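Local structure of tRNA (guanine(26)-N(2))-dimethyltransferase (Pyrococcus horikoshii, 2DUL) at residues A[348-353]-A[364-369]; A[322-327]-A[369-374]. The protein transfers two methyl groups from S-adenosyl-L-methionine to the N2 atom of guanine 26 in a number of tRNAs. All coordinates share one frame; numbering follows the deposited sequence.

Coming from the N terminus, the chain has already built the large methyltransferase sheet before it reaches this C-terminal end. It then runs through strand 322-323 and straight into helix 324-331, the first half of contact 2, and on through helix 338-347 to 348-353, the first half of contact 1. A hairpin turns it back to 364-369, closing contact 1 with ten residues between the segments. Helix 368-375, which starts within this second segment, closes contact 2, so contact 1 nests inside the longer loop. Contact 1 pairs the hairpin base and the linker before the last helix; contact 2 packs that helix on 322-327. Q348 NE2 probably hydrogen-bonds T374 OG1 between them.

Contact 1: residues A[348-353]-A[364-369]; sequences QGYEAT and TSAPYE
E351 O takes two donors from the returning chain. T364 OG1 reaches it at 2.8 Å, and S365 N reaches the same E351 O at 3.1 Å with an N-H...O angle of 157°; both donors sit somewhat off the carbonyl plane. T364 can do this because its OG1 is anti to the backbone N (chi1 -178°), on the side facing E351. The same hydroxyl then works as an acceptor: A366 N donates to T364 OG1 at 3.1 Å, nearly straight at 165°, which makes an ST turn and, with the bond to E351 O, helps hold the hydroxyl in this rotation.

Beyond this polar knot lies Y350. Its ring lies under the methyl group of A366, with A366 CB 3.9 Å from the centroid of the Y350 ring, a CH-pi contact shifted toward the rim on the CD2 side. S365 OG comes to the edge of that ring, in its plane, while P367 CD closes on Y350 CE2 at 3.8 Å, the two side chains crossing at about a right angle. A water links the hydroxyl to the acid next door: it donates to E351 OE1 at 2.9 Å and hydrogen-bonds S365 OG.

Farther out, L345 of helix 338-347 packs against A352, T364 and A366, and V370 touches Y350. G349 ends helix 338-347 in a Schellman motif and P367 is the N-cap residue of helix 368-375, so 348-353 has just left one helix and 364-369 is about to enter another. A352 and T364 form a non-hydrogen-bonded antiparallel pair, their CA atoms 4.3 Å apart, at the base of a beta hairpin; with strand 322-323 beside it and the helices around it, the topology is consistent with a winged-helix fold.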
# COMPACT_ATOMS: atom_id res chain seq x y z
N GLN A 348 -22.91 23.22 -7.16
CA GLN A 348 -23.53 22.84 -8.42
C GLN A 348 -24.11 21.43 -8.34
O GLN A 348 -24.62 20.91 -9.33
CB GLN A 348 -22.53 22.92 -9.56
CG GLN A 348 -22.10 24.33 -9.92
CD GLN A 348 -21.05 24.35 -11.01
OE1 GLN A 348 -21.29 23.89 -12.13
NE2 GLN A 348 -19.87 24.88 -10.69
N GLY A 349 -23.99 20.80 -7.17
CA GLY A 349 -24.52 19.46 -7.00
C GLY A 349 -23.57 18.30 -7.27
O GLY A 349 -24.01 17.16 -7.39
N TYR A 350 -22.27 18.58 -7.36
CA TYR A 350 -21.29 17.52 -7.61
C TYR A 350 -20.48 17.18 -6.37
O TYR A 350 -20.28 18.01 -5.49
CB TYR A 350 -20.31 17.92 -8.72
CG TYR A 350 -20.93 18.12 -10.07
CD1 TYR A 350 -21.36 19.38 -10.48
CD2 TYR A 350 -21.13 17.04 -10.93
CE1 TYR A 350 -21.98 19.55 -11.72
CE2 TYR A 350 -21.74 17.20 -12.17
CZ TYR A 350 -22.17 18.46 -12.55
OH TYR A 350 -22.80 18.62 -13.76
N GLU A 351 -20.02 15.94 -6.31
CA GLU A 351 -19.18 15.51 -5.20
C GLU A 351 -17.79 16.01 -5.55
O GLU A 351 -17.37 15.93 -6.70
CB GLU A 351 -19.17 13.99 -5.12
CG GLU A 351 -20.50 13.37 -4.72
CD GLU A 351 -20.60 11.92 -5.13
OE1 GLU A 351 -20.75 11.66 -6.34
OE2 GLU A 351 -20.51 11.04 -4.25
N ALA A 352 -17.08 16.54 -4.56
CA ALA A 352 -15.73 17.06 -4.79
C ALA A 352 -14.96 17.09 -3.48
O ALA A 352 -15.47 17.60 -2.47
CB ALA A 352 -15.80 18.45 -5.39
N THR A 353 -13.75 16.56 -3.49
CA THR A 353 -12.91 16.54 -2.30
C THR A 353 -11.45 16.71 -2.70
O THR A 353 -11.10 16.63 -3.88
CB THR A 353 -12.99 15.18 -1.55
OG1 THR A 353 -12.34 14.17 -2.34
CG2 THR A 353 -14.43 14.78 -1.31
N THR A 364 -13.51 14.52 -8.25
CA THR A 364 -14.87 15.00 -8.44
C THR A 364 -15.65 14.16 -9.43
O THR A 364 -15.08 13.54 -10.33
CB THR A 364 -14.89 16.46 -8.92
OG1 THR A 364 -16.25 16.90 -9.05
CG2 THR A 364 -14.19 16.60 -10.27
N SER A 365 -16.97 14.13 -9.24
CA SER A 365 -17.85 13.39 -10.13
C SER A 365 -18.13 14.23 -11.38
O SER A 365 -18.61 13.72 -12.39
CB SER A 365 -19.17 13.08 -9.41
OG SER A 365 -19.80 14.28 -8.95
N ALA A 366 -17.82 15.52 -11.31
CA ALA A 366 -18.07 16.43 -12.42
C ALA A 366 -17.30 16.11 -13.69
O ALA A 366 -16.18 15.63 -13.65
CB ALA A 366 -17.75 17.86 -11.99
N PRO A 367 -17.93 16.36 -14.86
CA PRO A 367 -17.28 16.10 -16.15
C PRO A 367 -16.13 17.10 -16.29
O PRO A 367 -16.16 18.17 -15.70
CB PRO A 367 -18.39 16.38 -17.16
CG PRO A 367 -19.65 16.11 -16.37
CD PRO A 367 -19.34 16.73 -15.04
N TYR A 368 -15.12 16.73 -17.07
CA TYR A 368 -13.97 17.60 -17.30
C TYR A 368 -14.36 19.03 -17.70
O TYR A 368 -13.85 20.00 -17.15
CB TYR A 368 -13.08 17.00 -18.39
CG TYR A 368 -11.96 17.92 -18.83
CD1 TYR A 368 -10.80 18.05 -18.07
CD2 TYR A 368 -12.06 18.66 -20.01
CE1 TYR A 368 -9.76 18.91 -18.47
CE2 TYR A 368 -11.04 19.52 -20.42
CZ TYR A 368 -9.90 19.64 -19.65
OH TYR A 368 -8.91 20.50 -20.05
N GLU A 369 -15.27 19.16 -18.66
CA GLU A 369 -15.69 20.48 -19.12
C GLU A 369 -16.33 21.31 -18.03
O GLU A 369 -16.15 22.53 -17.99
CB GLU A 369 -16.65 20.36 -20.31
CG GLU A 369 -16.04 19.72 -21.55
CD GLU A 369 -14.79 20.44 -22.05
OE1 GLU A 369 -14.65 21.67 -21.84
OE2 GLU A 369 -13.95 19.77 -22.68
O HOH W 1 -22.16 13.82 -7.71

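Contact 2: residues A[322-327]-A[369-374]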
# COMPACT_ATOMS: atom_id res chain seq x y z
N TYR A 322 -8.48 15.86 -11.11
CA TYR A 322 -8.05 16.98 -11.92
C TYR A 322 -7.13 17.86 -11.08
O TYR A 322 -7.50 18.29 -10.00
CB TYR A 322 -9.26 17.79 -12.41
CG TYR A 322 -10.21 16.99 -13.27
CD1 TYR A 322 -9.78 16.39 -14.45
CD2 TYR A 322 -11.54 16.81 -12.89
CE1 TYR A 322 -10.64 15.62 -15.23
CE2 TYR A 322 -12.42 16.04 -13.66
CZ TYR A 322 -11.96 15.45 -14.83
OH TYR A 322 -12.81 14.67 -15.59
N ASP A 323 -5.92 18.09 -11.59
CA ASP A 323 -4.95 18.91 -10.88
C ASP A 323 -5.10 20.35 -11.37
O ASP A 323 -4.75 20.66 -12.51
CB ASP A 323 -3.53 18.40 -11.15
CG ASP A 323 -2.49 19.06 -10.26
OD1 ASP A 323 -2.22 20.27 -10.45
OD2 ASP A 323 -1.95 18.37 -9.37
N THR A 324 -5.65 21.21 -10.53
CA THR A 324 -5.89 22.61 -10.89
C THR A 324 -4.65 23.32 -11.41
O THR A 324 -4.72 24.10 -12.36
CB THR A 324 -6.45 23.40 -9.69
OG1 THR A 324 -7.61 22.73 -9.17
CG2 THR A 324 -6.85 24.80 -10.13
N HIS A 325 -3.51 23.06 -10.78
CA HIS A 325 -2.27 23.70 -11.20
C HIS A 325 -1.81 23.22 -12.58
O HIS A 325 -1.63 24.02 -13.49
CB HIS A 325 -1.17 23.45 -10.16
CG HIS A 325 0.10 24.17 -10.45
ND1 HIS A 325 1.00 23.74 -11.40
CD2 HIS A 325 0.61 25.32 -9.95
CE1 HIS A 325 2.01 24.59 -11.48
NE2 HIS A 325 1.80 25.56 -10.61
N ALA A 326 -1.65 21.91 -12.72
CA ALA A 326 -1.20 21.34 -13.99
C ALA A 326 -2.14 21.68 -15.15
O ALA A 326 -1.68 22.00 -16.25
CB ALA A 326 -1.05 19.82 -13.86
N ILE A 327 -3.44 21.59 -14.92
CA ILE A 327 -4.41 21.89 -15.97
C ILE A 327 -4.30 23.36 -16.37
O ILE A 327 -4.43 23.70 -17.55
CB ILE A 327 -5.85 21.57 -15.53
CG1 ILE A 327 -6.01 20.05 -15.37
CG2 ILE A 327 -6.85 22.11 -16.55
CD1 ILE A 327 -7.40 19.60 -14.95
N GLU A 369 -15.27 19.16 -18.66
CA GLU A 369 -15.69 20.48 -19.12
C GLU A 369 -16.33 21.31 -18.03
O GLU A 369 -16.15 22.53 -17.99
CB GLU A 369 -16.65 20.36 -20.31
CG GLU A 369 -16.04 19.72 -21.55
CD GLU A 369 -14.79 20.44 -22.05
OE1 GLU A 369 -14.65 21.67 -21.84
OE2 GLU A 369 -13.95 19.77 -22.68
N VAL A 370 -17.08 20.67 -17.13
CA VAL A 370 -17.70 21.41 -16.04
C VAL A 370 -16.60 21.88 -15.08
O VAL A 370 -16.67 22.98 -14.55
CB VAL A 370 -18.70 20.54 -15.27
CG1 VAL A 370 -19.13 21.24 -13.99
CG2 VAL A 370 -19.92 20.26 -16.14
N PHE A 371 -15.60 21.03 -14.86
CA PHE A 371 -14.50 21.38 -13.97
C PHE A 371 -13.77 22.61 -14.50
O PHE A 371 -13.50 23.55 -13.76
CB PHE A 371 -13.51 20.22 -13.86
CG PHE A 371 -12.39 20.47 -12.88
CD1 PHE A 371 -12.59 20.33 -11.51
CD2 PHE A 371 -11.13 20.88 -13.34
CE1 PHE A 371 -11.55 20.57 -10.61
CE2 PHE A 371 -10.09 21.13 -12.44
CZ PHE A 371 -10.30 20.98 -11.07
N ILE A 372 -13.45 22.59 -15.80
CA ILE A 372 -12.74 23.69 -16.44
C ILE A 372 -13.50 25.01 -16.34
O ILE A 372 -12.92 26.06 -16.04
CB ILE A 372 -12.46 23.39 -17.93
CG1 ILE A 372 -11.58 22.14 -18.05
CG2 ILE A 372 -11.78 24.58 -18.59
CD1 ILE A 372 -10.30 22.22 -17.27
N GLU A 373 -14.80 24.95 -16.59
CA GLU A 373 -15.62 26.15 -16.52
C GLU A 373 -15.63 26.67 -15.09
O GLU A 373 -15.70 27.87 -14.85
CB GLU A 373 -17.05 25.86 -16.98
CG GLU A 373 -17.94 27.10 -17.04
CD GLU A 373 -19.29 26.83 -17.69
OE1 GLU A 373 -20.09 26.06 -17.11
OE2 GLU A 373 -19.55 27.38 -18.78
N THR A 374 -15.53 25.76 -14.13
CA THR A 374 -15.54 26.13 -12.72
C THR A 374 -14.20 26.69 -12.21
O THR A 374 -14.19 27.57 -11.35
CB THR A 374 -15.91 24.94 -11.83
OG1 THR A 374 -17.18 24.41 -12.24
CG2 THR A 374 -15.98 25.36 -10.37
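V370 O, one residue before the F371 that meets Y322, is gripped twice by T374: T374 OG1 donates to V370 O at 2.8 Å and T374 N donates to it at 3.0 Å, from opposite faces of the carbonyl plane. The next residue, F371, carries the contact. With CG anti to the backbone N (chi1 -176°), the ring projects off the helix, and Y322 CB sits over one of its faces, 3.6 Å from the centroid of the F371 ring. The two side chains run in opposite directions as their rings meet obliquely, the planes at 35°. Here a C-terminal helix, added after the wing hairpin of what is consistent with a winged helix, packs on edge strand 322-323, while F259 meets the Y322 ring as well. T324 OG1 approaches the edge of the phenylalanine ring, 3.7 Å from F371 CZ; this hydroxyl is buried and has no hydrogen-bonding partner in the model. One turn into helix 324-331, I327 CG2 touches I372 CD1 at 3.5 Å, and I327 CD1 lies against F371 CE2. Replacing F371 by alanine would probably open a gap beneath Y322 CB and leave I327 CD1 without the ring it lies against. Helix 324-331 starts at D323, its N-cap, whose OD1 accepts from A326 N at 2.9 Å.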